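Local atomic coordinates of X-PRO dipeptidase (Streptococcus pyogenes M1 GAS, PDB entry 3O5V), a protein that probably cleaves Xaa-Pro dipeptides as a manganese-dependent M24B peptidase, the piece described here being its N-terminal creatinase/prolidase domain. Residues F44-H49 / A88-T93; T97-F102 / Q120-T125. All blocks are in the same frame, centred on the assembly; numbering follows the deposited sequence.

Contact 1 (F44-H49 / A88-T93); sequences FLFVYH and AVLPNT
Tyr48 reaches from strand 44-48 to the segment that follows helix 82-89, where its OH donates a hydrogen bond of 2.6 Å to the backbone O of Asn92. The acceptor lies at the edge of the tyrosine ring, near its plane, and the hydroxyl in turn lies in the carbonyl plane on a lone pair, with a C=O...O angle of 144°. The long, flat side chain suits a gap of 9.0 Å between the CA atoms of Tyr48 and Asn92. Beside this bond, Pro91 lays its ring carbon CG 3.8 Å from Tyr48 CE1. Two residues back along the strand, Phe46 offers a ring face to Leu90, whose CD1 sits 3.9 Å from the ring centroid and only 8° off the normal, a CH-pi contact. With CG anti to the carbonyl carbon (chi1 -74°), Leu90 lays both methyls on this face, CD2 just beyond the rim, 3.8 Å from Phe46 CD2. Farther out, Phe46 also packs on Ile21 of the neighbouring strand and Leu90 on Phe117. Leu90 and Pro91 thus join the helix exit to the sheet, while one directed bond from Tyr48 satisfies a main-chain carbonyl and probably helps set the course of the chain after the helix.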
loop_
_atom_site.group_PDB
_atom_site.type_symbol
_atom_site.label_atom_id
_atom_site.label_comp_id
_atom_site.label_asym_id
_atom_site.label_seq_id
_atom_site.Cartn_x
_atom_site.Cartn_y
_atom_site.Cartn_z
ATOM N N PHE A 44 1.180 -4.939 -0.280
ATOM C CA PHE A 44 1.011 -3.507 0.044
ATOM C C PHE A 44 -0.054 -2.866 -0.830
ATOM O O PHE A 44 -0.170 -3.185 -2.032
ATOM C CB PHE A 44 2.316 -2.692 -0.140
ATOM C CG PHE A 44 3.439 -3.087 0.776
ATOM C CD1 PHE A 44 3.386 -2.796 2.143
ATOM C CD2 PHE A 44 4.588 -3.708 0.259
ATOM C CE1 PHE A 44 4.448 -3.151 2.991
ATOM C CE2 PHE A 44 5.642 -4.077 1.093
ATOM C CZ PHE A 44 5.579 -3.792 2.461
ATOM N N LEU A 45 -0.840 -1.979 -0.229
ATOM C CA LEU A 45 -1.701 -1.078 -0.996
ATOM C C LEU A 45 -1.173 0.356 -0.902
ATOM O O LEU A 45 -1.110 0.933 0.177
ATOM C CB LEU A 45 -3.161 -1.144 -0.507
ATOM C CG LEU A 45 -4.136 -0.181 -1.199
ATOM C CD1 LEU A 45 -4.325 -0.539 -2.686
ATOM C CD2 LEU A 45 -5.483 -0.158 -0.520
ATOM N N PHE A 46 -0.789 0.914 -2.046
ATOM C CA PHE A 46 -0.220 2.268 -2.110
ATOM C C PHE A 46 -1.306 3.244 -2.530
ATOM O O PHE A 46 -1.777 3.203 -3.681
ATOM C CB PHE A 46 0.934 2.302 -3.121
ATOM C CG PHE A 46 2.111 1.451 -2.726
ATOM C CD1 PHE A 46 3.069 1.939 -1.827
ATOM C CD2 PHE A 46 2.250 0.157 -3.221
ATOM C CE1 PHE A 46 4.156 1.149 -1.443
ATOM C CE2 PHE A 46 3.339 -0.641 -2.855
ATOM C CZ PHE A 46 4.292 -0.148 -1.963
ATOM N N VAL A 47 -1.718 4.105 -1.605
ATOM C CA VAL A 47 -2.737 5.118 -1.911
ATOM C C VAL A 47 -2.103 6.513 -1.958
ATOM O O VAL A 47 -1.888 7.163 -0.928
ATOM C CB VAL A 47 -3.926 5.069 -0.905
ATOM C CG1 VAL A 47 -5.019 6.047 -1.310
ATOM C CG2 VAL A 47 -4.478 3.647 -0.802
ATOM N N TYR A 48 -1.778 6.945 -3.172
ATOM C CA TYR A 48 -1.260 8.292 -3.431
ATOM C C TYR A 48 -2.344 9.320 -3.188
ATOM O O TYR A 48 -3.520 9.029 -3.424
ATOM C CB TYR A 48 -0.822 8.393 -4.885
ATOM C CG TYR A 48 0.419 7.593 -5.182
ATOM C CD1 TYR A 48 0.330 6.304 -5.704
ATOM C CD2 TYR A 48 1.690 8.124 -4.916
ATOM C CE1 TYR A 48 1.485 5.560 -5.971
ATOM C CE2 TYR A 48 2.840 7.392 -5.176
ATOM C CZ TYR A 48 2.731 6.121 -5.709
ATOM O OH TYR A 48 3.872 5.392 -5.968
ATOM N N HIS A 49 -1.973 10.516 -2.723
ATOM C CA HIS A 49 -2.993 11.554 -2.496
ATOM C C HIS A 49 -3.629 12.007 -3.825
ATOM O O HIS A 49 -4.778 12.448 -3.849
ATOM C CB HIS A 49 -2.450 12.731 -1.666
ATOM C CG HIS A 49 -1.692 13.752 -2.458
ATOM N ND1 HIS A 49 -0.451 13.504 -3.009
ATOM C CD2 HIS A 49 -1.989 15.038 -2.768
ATOM C CE1 HIS A 49 -0.023 14.590 -3.635
ATOM N NE2 HIS A 49 -0.940 15.532 -3.508
ATOM N N ALA A 88 10.424 -0.442 -9.322
ATOM C CA ALA A 88 10.275 -0.529 -10.779
ATOM C C ALA A 88 8.854 -0.226 -11.267
ATOM O O ALA A 88 8.685 0.384 -12.332
ATOM C CB ALA A 88 10.736 -1.905 -11.289
ATOM N N VAL A 89 7.835 -0.619 -10.490
ATOM C CA VAL A 89 6.434 -0.530 -10.958
ATOM C C VAL A 89 5.649 0.725 -10.537
ATOM O O VAL A 89 4.685 1.102 -11.209
ATOM C CB VAL A 89 5.588 -1.801 -10.609
ATOM C CG1 VAL A 89 6.269 -3.056 -11.122
ATOM C CG2 VAL A 89 5.294 -1.899 -9.093
ATOM N N LEU A 90 6.037 1.344 -9.427
ATOM C CA LEU A 90 5.306 2.500 -8.902
ATOM C C LEU A 90 5.591 3.763 -9.731
ATOM O O LEU A 90 6.701 3.920 -10.242
ATOM C CB LEU A 90 5.672 2.754 -7.443
ATOM C CG LEU A 90 5.129 1.826 -6.350
ATOM C CD1 LEU A 90 5.429 2.443 -5.022
ATOM C CD2 LEU A 90 3.639 1.633 -6.465
ATOM N N PRO A 91 4.596 4.665 -9.852
ATOM C CA PRO A 91 4.807 5.890 -10.654
ATOM C C PRO A 91 5.767 6.885 -10.004
ATOM O O PRO A 91 6.392 7.687 -10.700
ATOM C CB PRO A 91 3.405 6.503 -10.746
ATOM C CG PRO A 91 2.637 5.906 -9.568
ATOM C CD PRO A 91 3.197 4.530 -9.385
ATOM N N ASN A 92 5.890 6.822 -8.681
ATOM C CA ASN A 92 6.541 7.867 -7.906
ATOM C C ASN A 92 6.945 7.349 -6.526
ATOM O O ASN A 92 6.152 6.689 -5.864
ATOM C CB ASN A 92 5.565 9.048 -7.749
ATOM C CG ASN A 92 6.186 10.238 -7.068
ATOM O OD1 ASN A 92 6.572 11.209 -7.722
ATOM N ND2 ASN A 92 6.275 10.189 -5.752
ATOM N N THR A 93 8.168 7.649 -6.092
ATOM C CA THR A 93 8.597 7.301 -4.729
ATOM C C THR A 93 9.098 8.527 -3.948
ATOM O O THR A 93 9.800 8.396 -2.946
ATOM C CB THR A 93 9.659 6.166 -4.730
ATOM O OG1 THR A 93 10.812 6.600 -5.452
ATOM C CG2 THR A 93 9.113 4.898 -5.386
#

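Contact 2 (T97-F102 / Q120-T125); sequences TIYAEF and QFNNLT
Ile98 O accepts the backbone N-H of Asn122 at 2.6 Å and is also approached by Phe121 CA at 3.3 Å, a CA-H...O contact. It belongs to the parallel pairing of strands 97-100 and 120-123, in which Ile98 N donates to Gln120 O, Ala100 N to Asn122 O, and Leu124 N to Ala100 O. That last donor lies 39° out of the carbonyl plane, where the chain is leaving the strand. Ile98 and Phe121 run side by side: Ile98 CG2, anti to the backbone N, lies over the rim of the phenylalanine ring, and CD1 meets Phe121 CE2 at 3.8 Å. Branched isoleucine suits this place, giving one ring two methyl contacts. Phe110 of the crossover helix meets the same ring edge to face. The Phe102 ring lies on the backbone of Asn123, with CA over its centre, and its CZ meets Phe121 CB at 4.1 Å. On the other face of the sheet, Asn122 CB stands 3.7 Å from the Tyr99 ring centroid. A water bonds Tyr99 OH. Leu124 CG closes against Tyr99 CB at 3.5 Å, while Glu101 OE2 is bonded to the Thr27 hydroxyl and OE1 to the backbone N atoms of Ser23 and Asp24. In this beta-alpha-beta unit main-chain bonds set the register, an apolar face packs toward helix 107-114, and the tyrosine face admits polar groups and water.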
loop_
_atom_site.group_PDB
_atom_site.type_symbol
_atom_site.label_atom_id
_atom_site.label_comp_id
_atom_site.label_asym_id
_atom_site.label_seq_id
_atom_site.Cartn_x
_atom_site.Cartn_y
_atom_site.Cartn_z
ATOM N N THR A 97 6.057 13.023 2.995
ATOM C CA THR A 97 5.375 12.570 4.191
ATOM C C THR A 97 4.540 11.353 3.816
ATOM O O THR A 97 3.739 11.419 2.884
ATOM C CB THR A 97 4.459 13.666 4.769
ATOM O OG1 THR A 97 5.202 14.887 4.932
ATOM C CG2 THR A 97 3.917 13.238 6.105
ATOM N N ILE A 98 4.764 10.254 4.537
ATOM C CA ILE A 98 4.106 8.969 4.280
ATOM C C ILE A 98 3.370 8.488 5.530
ATOM O O ILE A 98 3.863 8.630 6.652
ATOM C CB ILE A 98 5.124 7.911 3.789
ATOM C CG1 ILE A 98 5.799 8.395 2.508
ATOM C CG2 ILE A 98 4.471 6.541 3.549
ATOM C CD1 ILE A 98 7.034 7.620 2.163
ATOM N N TYR A 99 2.167 7.955 5.339
ATOM C CA TYR A 99 1.464 7.271 6.409
ATOM C C TYR A 99 1.507 5.749 6.230
ATOM O O TYR A 99 1.341 5.259 5.115
ATOM C CB TYR A 99 0.028 7.772 6.486
ATOM C CG TYR A 99 -0.090 9.047 7.287
ATOM C CD1 TYR A 99 -0.566 9.018 8.597
ATOM C CD2 TYR A 99 0.294 10.275 6.747
ATOM C CE1 TYR A 99 -0.669 10.176 9.350
ATOM C CE2 TYR A 99 0.198 11.454 7.499
ATOM C CZ TYR A 99 -0.284 11.390 8.796
ATOM O OH TYR A 99 -0.383 12.535 9.549
ATOM N N ALA A 100 1.742 5.010 7.318
ATOM C CA ALA A 100 1.711 3.539 7.279
ATOM C C ALA A 100 1.130 2.957 8.571
ATOM O O ALA A 100 1.025 3.662 9.570
ATOM C CB ALA A 100 3.119 2.964 6.990
ATOM N N GLU A 101 0.730 1.685 8.540
ATOM C CA GLU A 101 0.041 1.055 9.673
ATOM C C GLU A 101 1.050 0.467 10.647
ATOM O O GLU A 101 1.432 -0.710 10.530
ATOM C CB GLU A 101 -0.906 -0.063 9.203
ATOM C CG GLU A 101 -1.985 0.396 8.267
ATOM C CD GLU A 101 -2.908 -0.741 7.885
ATOM O OE1 GLU A 101 -2.621 -1.441 6.886
ATOM O OE2 GLU A 101 -3.917 -0.940 8.595
ATOM N N PHE A 102 1.452 1.282 11.623
ATOM C CA PHE A 102 2.503 0.895 12.577
ATOM C C PHE A 102 2.091 -0.290 13.465
ATOM O O PHE A 102 2.966 -0.998 13.984
ATOM C CB PHE A 102 2.917 2.090 13.450
ATOM C CG PHE A 102 3.802 3.120 12.760
ATOM C CD1 PHE A 102 4.117 3.044 11.397
ATOM C CD2 PHE A 102 4.310 4.197 13.502
ATOM C CE1 PHE A 102 4.938 4.012 10.794
ATOM C CE2 PHE A 102 5.118 5.167 12.915
ATOM C CZ PHE A 102 5.435 5.077 11.555
ATOM N N GLN A 120 9.374 10.989 5.385
ATOM C CA GLN A 120 9.033 10.794 6.787
ATOM C C GLN A 120 7.800 9.911 6.939
ATOM O O GLN A 120 6.756 10.209 6.355
ATOM C CB GLN A 120 8.729 12.152 7.423
ATOM C CG GLN A 120 8.948 12.199 8.905
ATOM C CD GLN A 120 10.423 12.062 9.252
ATOM O OE1 GLN A 120 10.780 11.417 10.233
ATOM N NE2 GLN A 120 11.292 12.657 8.425
ATOM N N PHE A 121 7.907 8.863 7.756
ATOM C CA PHE A 121 6.782 7.960 8.017
ATOM C C PHE A 121 6.009 8.338 9.274
ATOM O O PHE A 121 6.609 8.612 10.327
ATOM C CB PHE A 121 7.257 6.508 8.123
ATOM C CG PHE A 121 7.546 5.865 6.797
ATOM C CD1 PHE A 121 6.743 4.830 6.323
ATOM C CD2 PHE A 121 8.625 6.285 6.024
ATOM C CE1 PHE A 121 7.012 4.225 5.097
ATOM C CE2 PHE A 121 8.899 5.691 4.794
ATOM C CZ PHE A 121 8.082 4.661 4.329
ATOM N N ASN A 122 4.683 8.343 9.140
ATOM C CA ASN A 122 3.752 8.644 10.231
ATOM C C ASN A 122 2.763 7.495 10.414
ATOM O O ASN A 122 2.517 6.733 9.478
ATOM C CB ASN A 122 2.974 9.933 9.944
ATOM C CG ASN A 122 3.853 11.173 9.962
ATOM O OD1 ASN A 122 3.505 12.202 9.375
ATOM N ND2 ASN A 122 4.992 11.086 10.644
ATOM N N ASN A 123 2.193 7.380 11.615
ATOM C CA ASN A 123 1.265 6.294 11.959
ATOM C C ASN A 123 -0.172 6.486 11.433
ATOM O O ASN A 123 -0.833 7.469 11.755
ATOM C CB ASN A 123 1.247 6.094 13.484
ATOM C CG ASN A 123 0.561 4.802 13.919
ATOM O OD1 ASN A 123 0.308 4.602 15.113
ATOM N ND2 ASN A 123 0.273 3.924 12.981
ATOM N N LEU A 124 -0.636 5.517 10.645
ATOM C CA LEU A 124 -1.989 5.492 10.075
ATOM C C LEU A 124 -3.041 4.858 10.975
ATOM O O LEU A 124 -4.240 4.933 10.686
ATOM C CB LEU A 124 -1.994 4.659 8.800
ATOM C CG LEU A 124 -2.203 5.274 7.429
ATOM C CD1 LEU A 124 -2.143 4.148 6.381
ATOM C CD2 LEU A 124 -3.491 6.094 7.332
ATOM N N THR A 125 -2.613 4.197 12.043
ATOM C CA THR A 125 -3.557 3.389 12.811
ATOM C C THR A 125 -4.687 4.207 13.482
ATOM O O THR A 125 -5.809 3.712 13.554
ATOM C CB THR A 125 -2.858 2.334 13.734
ATOM O OG1 THR A 125 -2.017 2.995 14.689
ATOM C CG2 THR A 125 -2.008 1.348 12.870
HETATM O O HOH W 1 1.449 14.813 8.686
#

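The two contacts lie in series along the chain, with centres about 14 Å apart; their segments adjoin in the sequence but otherwise do not touch. Residues 88-93, which contact 1 holds against strand 44-48, lead shortly into strand 97-100, the first strand of contact 2. Both reach one mixed sheet: strand 19-22 lies between 44-48 and 97-100, and 120-123 forms an edge within this chain. Ile98 shares the neighbours Ile21 and Phe117 with contact 1. The centre of contact 1 is about 7 Å, that of contact 2 about 11 Å, from the centre of the chain. The M24 peptidase domain, expected to hold the metal site, lies outside this N-terminal piece.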